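Local coordinates for protein acyl-CoA hydrolase (Bacillus cereus, PDB 1Y7U) that binds coenzyme A and calcium and probably hydrolyses the thioester bond of long-chain fatty acyl-CoA, at residues 15-26 against 77-88. Numbering follows the deposited sequence.
Sequences ANESRVFKTSRV and RSSDCVSYESFV. With SO4 (sulfate ion), chain E.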
loop_
_atom_site.group_PDB
_atom_site.type_symbol
_atom_site.label_atom_id
_atom_site.label_comp_id
_atom_site.label_asym_id
_atom_site.label_seq_id
_atom_site.Cartn_x
_atom_site.Cartn_y
_atom_site.Cartn_z
ATOM N N ALA A 15 -11.542 -22.395 -22.863
ATOM C CA ALA A 15 -10.506 -21.931 -21.940
ATOM C C ALA A 15 -10.319 -20.425 -22.049
ATOM O O ALA A 15 -10.171 -19.727 -21.047
ATOM C CB ALA A 15 -9.185 -22.628 -22.228
ATOM N N ASN A 16 -10.337 -19.932 -23.279
ATOM C CA ASN A 16 -10.155 -18.513 -23.552
ATOM C C ASN A 16 -11.245 -17.613 -22.962
ATOM O O ASN A 16 -11.075 -16.396 -22.885
ATOM C CB ASN A 16 -10.035 -18.301 -25.062
ATOM C CG ASN A 16 -9.783 -16.857 -25.431
ATOM O OD1 ASN A 16 -10.693 -16.156 -25.872
ATOM N ND2 ASN A 16 -8.546 -16.397 -25.245
ATOM N N GLU A 17 -12.355 -18.213 -22.539
ATOM C CA GLU A 17 -13.459 -17.465 -21.937
ATOM C C GLU A 17 -12.974 -16.889 -20.617
ATOM O O GLU A 17 -13.486 -15.879 -20.154
ATOM C CB GLU A 17 -14.642 -18.381 -21.608
ATOM C CG GLU A 17 -15.115 -19.303 -22.708
ATOM C CD GLU A 17 -16.227 -18.717 -23.537
ATOM O OE1 GLU A 17 -16.889 -19.500 -24.256
ATOM O OE2 GLU A 17 -16.433 -17.485 -23.474
ATOM N N SER A 18 -11.989 -17.549 -20.012
ATOM C CA SER A 18 -11.472 -17.125 -18.717
ATOM C C SER A 18 -10.059 -16.572 -18.724
ATOM O O SER A 18 -9.479 -16.349 -17.666
ATOM C CB SER A 18 -11.527 -18.293 -17.739
ATOM O OG SER A 18 -10.690 -19.340 -18.188
ATOM N N ARG A 19 -9.499 -16.352 -19.903
ATOM C CA ARG A 19 -8.142 -15.832 -19.992
ATOM C C ARG A 19 -8.059 -14.446 -19.321
ATOM O O ARG A 19 -8.976 -13.632 -19.437
ATOM C CB ARG A 19 -7.710 -15.784 -21.468
ATOM C CG ARG A 19 -6.257 -15.437 -21.694
ATOM C CD ARG A 19 -5.793 -15.772 -23.115
ATOM N NE ARG A 19 -5.181 -17.102 -23.207
ATOM C CZ ARG A 19 -5.823 -18.231 -23.521
ATOM N NH1 ARG A 19 -7.122 -18.219 -23.791
ATOM N NH2 ARG A 19 -5.164 -19.386 -23.551
ATOM N N VAL A 20 -6.966 -14.204 -18.596
ATOM C CA VAL A 20 -6.745 -12.939 -17.897
ATOM C C VAL A 20 -5.305 -12.458 -18.091
ATOM O O VAL A 20 -4.356 -13.190 -17.798
ATOM C CB VAL A 20 -6.984 -13.092 -16.380
ATOM C CG1 VAL A 20 -6.574 -11.827 -15.663
ATOM C CG2 VAL A 20 -8.437 -13.388 -16.100
ATOM N N PHE A 21 -5.132 -11.238 -18.589
ATOM C CA PHE A 21 -3.791 -10.704 -18.781
ATOM C C PHE A 21 -3.509 -9.574 -17.815
ATOM O O PHE A 21 -4.391 -8.780 -17.493
ATOM C CB PHE A 21 -3.596 -10.136 -20.184
ATOM C CG PHE A 21 -3.582 -11.156 -21.263
ATOM C CD1 PHE A 21 -4.750 -11.486 -21.936
ATOM C CD2 PHE A 21 -2.395 -11.774 -21.631
ATOM C CE1 PHE A 21 -4.737 -12.415 -22.963
ATOM C CE2 PHE A 21 -2.368 -12.710 -22.660
ATOM C CZ PHE A 21 -3.541 -13.030 -23.327
ATOM N N LYS A 22 -2.264 -9.490 -17.371
ATOM C CA LYS A 22 -1.865 -8.417 -16.488
ATOM C C LYS A 22 -0.385 -8.173 -16.610
ATOM O O LYS A 22 0.411 -9.045 -16.290
ATOM C CB LYS A 22 -2.177 -8.755 -15.041
ATOM C CG LYS A 22 -1.847 -7.633 -14.076
ATOM C CD LYS A 22 -1.920 -8.162 -12.668
ATOM C CE LYS A 22 -1.988 -7.060 -11.642
ATOM N NZ LYS A 22 -2.117 -7.672 -10.292
ATOM N N THR A 23 -0.002 -7.003 -17.092
ATOM C CA THR A 23 1.410 -6.696 -17.176
ATOM C C THR A 23 1.674 -5.512 -16.248
ATOM O O THR A 23 0.929 -4.531 -16.241
ATOM C CB THR A 23 1.857 -6.417 -18.637
ATOM O OG1 THR A 23 2.789 -5.331 -18.663
ATOM C CG2 THR A 23 0.664 -6.120 -19.515
ATOM N N SER A 24 2.715 -5.631 -15.428
ATOM C CA SER A 24 3.062 -4.596 -14.473
ATOM C C SER A 24 4.509 -4.180 -14.540
ATOM O O SER A 24 5.339 -4.828 -15.172
ATOM C CB SER A 24 2.771 -5.065 -13.049
ATOM O OG SER A 24 1.386 -5.273 -12.853
ATOM N N ARG A 25 4.788 -3.081 -13.857
ATOM C CA ARG A 25 6.119 -2.521 -13.755
ATOM C C ARG A 25 6.716 -3.193 -12.515
ATOM O O ARG A 25 5.985 -3.733 -11.690
ATOM C CB ARG A 25 5.998 -1.008 -13.545
ATOM C CG ARG A 25 7.083 -0.183 -14.174
ATOM C CD ARG A 25 6.741 1.290 -14.106
ATOM N NE ARG A 25 7.829 2.102 -14.639
ATOM C CZ ARG A 25 8.950 2.389 -13.978
ATOM N NH1 ARG A 25 9.147 1.941 -12.737
ATOM N NH2 ARG A 25 9.891 3.110 -14.570
ATOM N N VAL A 26 8.035 -3.185 -12.383
ATOM C CA VAL A 26 8.652 -3.785 -11.209
ATOM C C VAL A 26 9.054 -2.685 -10.228
ATOM O O VAL A 26 10.070 -2.021 -10.412
ATOM C CB VAL A 26 9.892 -4.601 -11.593
ATOM C CG1 VAL A 26 10.523 -5.202 -10.351
ATOM C CG2 VAL A 26 9.504 -5.685 -12.571
ATOM N N ARG A 77 14.171 -8.568 -12.585
ATOM C CA ARG A 77 14.801 -7.382 -12.017
ATOM C C ARG A 77 14.059 -6.080 -12.293
ATOM O O ARG A 77 13.009 -6.080 -12.925
ATOM C CB ARG A 77 16.241 -7.296 -12.526
ATOM C CG ARG A 77 17.015 -8.565 -12.236
ATOM C CD ARG A 77 18.349 -8.632 -12.959
ATOM N NE ARG A 77 19.045 -9.895 -12.707
ATOM C CZ ARG A 77 19.439 -10.314 -11.505
ATOM N NH1 ARG A 77 19.213 -9.577 -10.422
ATOM N NH2 ARG A 77 20.057 -11.478 -11.381
ATOM N N SER A 78 14.612 -4.977 -11.798
ATOM C CA SER A 78 14.018 -3.658 -11.974
ATOM C C SER A 78 14.028 -3.245 -13.442
ATOM O O SER A 78 13.182 -2.482 -13.888
ATOM C CB SER A 78 14.796 -2.631 -11.161
ATOM O OG SER A 78 16.126 -2.533 -11.645
ATOM N N SER A 79 15.005 -3.742 -14.186
ATOM C CA SER A 79 15.128 -3.434 -15.606
ATOM C C SER A 79 14.088 -4.211 -16.386
ATOM O O SER A 79 13.947 -4.043 -17.597
ATOM C CB SER A 79 16.521 -3.817 -16.106
ATOM O OG SER A 79 16.891 -5.107 -15.640
ATOM N N ASP A 80 13.365 -5.074 -15.681
ATOM C CA ASP A 80 12.349 -5.892 -16.314
ATOM C C ASP A 80 10.946 -5.352 -16.222
ATOM O O ASP A 80 10.675 -4.293 -15.663
ATOM C CB ASP A 80 12.342 -7.304 -15.741
ATOM C CG ASP A 80 13.487 -8.131 -16.227
ATOM O OD1 ASP A 80 13.791 -8.065 -17.441
ATOM O OD2 ASP A 80 14.069 -8.861 -15.395
ATOM N N CYS A 81 10.047 -6.153 -16.761
ATOM C CA CYS A 81 8.643 -5.847 -16.821
ATOM C C CYS A 81 7.972 -7.218 -16.692
ATOM O O CYS A 81 8.373 -8.164 -17.358
ATOM C CB CYS A 81 8.398 -5.208 -18.179
ATOM S SG CYS A 81 6.736 -4.875 -18.573
ATOM N N VAL A 82 6.987 -7.348 -15.812
ATOM C CA VAL A 82 6.310 -8.635 -15.649
ATOM C C VAL A 82 4.883 -8.628 -16.147
ATOM O O VAL A 82 4.166 -7.651 -15.994
ATOM C CB VAL A 82 6.243 -9.090 -14.184
ATOM C CG1 VAL A 82 7.517 -9.748 -13.789
ATOM C CG2 VAL A 82 5.965 -7.902 -13.286
ATOM N N SER A 83 4.479 -9.741 -16.737
ATOM C CA SER A 83 3.127 -9.911 -17.233
ATOM C C SER A 83 2.681 -11.308 -16.836
ATOM O O SER A 83 3.467 -12.245 -16.864
ATOM C CB SER A 83 3.082 -9.727 -18.752
ATOM O OG SER A 83 4.329 -10.040 -19.328
ATOM N N TYR A 84 1.426 -11.427 -16.430
ATOM C CA TYR A 84 0.873 -12.699 -16.022
ATOM C C TYR A 84 -0.236 -13.056 -16.986
ATOM O O TYR A 84 -0.912 -12.176 -17.517
ATOM C CB TYR A 84 0.280 -12.605 -14.614
ATOM C CG TYR A 84 1.233 -12.078 -13.579
ATOM C CD1 TYR A 84 1.524 -10.719 -13.498
ATOM C CD2 TYR A 84 1.888 -12.941 -12.712
ATOM C CE1 TYR A 84 2.454 -10.232 -12.588
ATOM C CE2 TYR A 84 2.817 -12.466 -11.791
ATOM C CZ TYR A 84 3.097 -11.110 -11.740
ATOM O OH TYR A 84 4.041 -10.644 -10.864
ATOM N N GLU A 85 -0.407 -14.344 -17.239
ATOM C CA GLU A 85 -1.481 -14.793 -18.102
ATOM C C GLU A 85 -2.051 -15.994 -17.392
ATOM O O GLU A 85 -1.310 -16.809 -16.848
ATOM C CB GLU A 85 -0.987 -15.202 -19.486
ATOM C CG GLU A 85 -2.121 -15.701 -20.376
ATOM C CD GLU A 85 -1.656 -16.135 -21.754
ATOM O OE1 GLU A 85 -2.475 -16.702 -22.513
ATOM O OE2 GLU A 85 -0.468 -15.907 -22.079
ATOM N N SER A 86 -3.368 -16.095 -17.375
ATOM C CA SER A 86 -3.990 -17.213 -16.710
ATOM C C SER A 86 -5.334 -17.563 -17.333
ATOM O O SER A 86 -6.054 -16.696 -17.845
ATOM C CB SER A 86 -4.170 -16.898 -15.222
ATOM O OG SER A 86 -5.086 -15.828 -15.023
ATOM N N PHE A 87 -5.647 -18.851 -17.306
ATOM C CA PHE A 87 -6.914 -19.346 -17.806
ATOM C C PHE A 87 -7.165 -20.701 -17.179
ATOM O O PHE A 87 -6.238 -21.376 -16.735
ATOM C CB PHE A 87 -6.915 -19.457 -19.334
ATOM C CG PHE A 87 -5.674 -20.063 -19.898
ATOM C CD1 PHE A 87 -4.593 -19.256 -20.255
ATOM C CD2 PHE A 87 -5.562 -21.442 -20.042
ATOM C CE1 PHE A 87 -3.417 -19.814 -20.741
ATOM C CE2 PHE A 87 -4.395 -22.006 -20.528
ATOM C CZ PHE A 87 -3.320 -21.196 -20.876
ATOM N N VAL A 88 -8.431 -21.074 -17.113
ATOM C CA VAL A 88 -8.829 -22.351 -16.555
ATOM C C VAL A 88 -8.569 -23.404 -17.630
ATOM O O VAL A 88 -8.878 -23.164 -18.793
ATOM C CB VAL A 88 -10.331 -22.317 -16.235
ATOM C CG1 VAL A 88 -10.787 -23.640 -15.670
ATOM C CG2 VAL A 88 -10.613 -21.192 -15.272
HETATM S S SO4 E . 20.420 -12.883 -15.234
HETATM O O1 SO4 E . 19.663 -11.587 -15.195
HETATM O O2 SO4 E . 21.382 -12.861 -16.382
HETATM O O3 SO4 E . 21.134 -13.044 -13.922
HETATM O O4 SO4 E . 19.511 -14.061 -15.444
HETATM O O HOH W 1 9.651 -2.093 -14.423
HETATM O O HOH W 2 11.624 -1.015 -12.274
#
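Just ahead of strand 20-25, Arg19 lies against Glu85 and Phe87 of strand 81-91, in the antiparallel sheet of the hotdog fold; strand 20-25 is an outermost strand of this sheet within the chain, and Thr23 carries its backbone bonding on into a second subunit. Three hydrogen-bonded pairs, Val20 with Ser86, Lys22 with Tyr84 and Ser24 with Val82, zip the strands together. Followed outward, the Arg19 side chain has CB and CG about equally far from Ser86 O, and CG, anti to the backbone N (chi1 -172°), starts a path that bends at chi3. CD then passes 3.5 Å from Glu85 OE1, and NE donates to the same OE1 at 2.8 Å, a salt bridge lying in the guanidinium plane and using the anti lone pair of the oxygen. CZ sits off-centre over the Phe87 ring, 4.2 Å from its centroid, in a cation-pi contact with guanidinium and ring planes 33° apart. NH2 comes over the same ring face, 3.3 Å from Phe87 CE1, and also pairs with Glu144, a calcium-binding residue. Glu85, its chain extended, runs alongside Phe21, whose CE2 is 3.6 Å from Glu85 CD. On the opposite face of the sheet, Val20 packs on helix 39-58. Ahead of the strand, Ser18 OG donates to Ala15 O and accepts an almost straight bond from Val88 N, 3.0 Å from that OG.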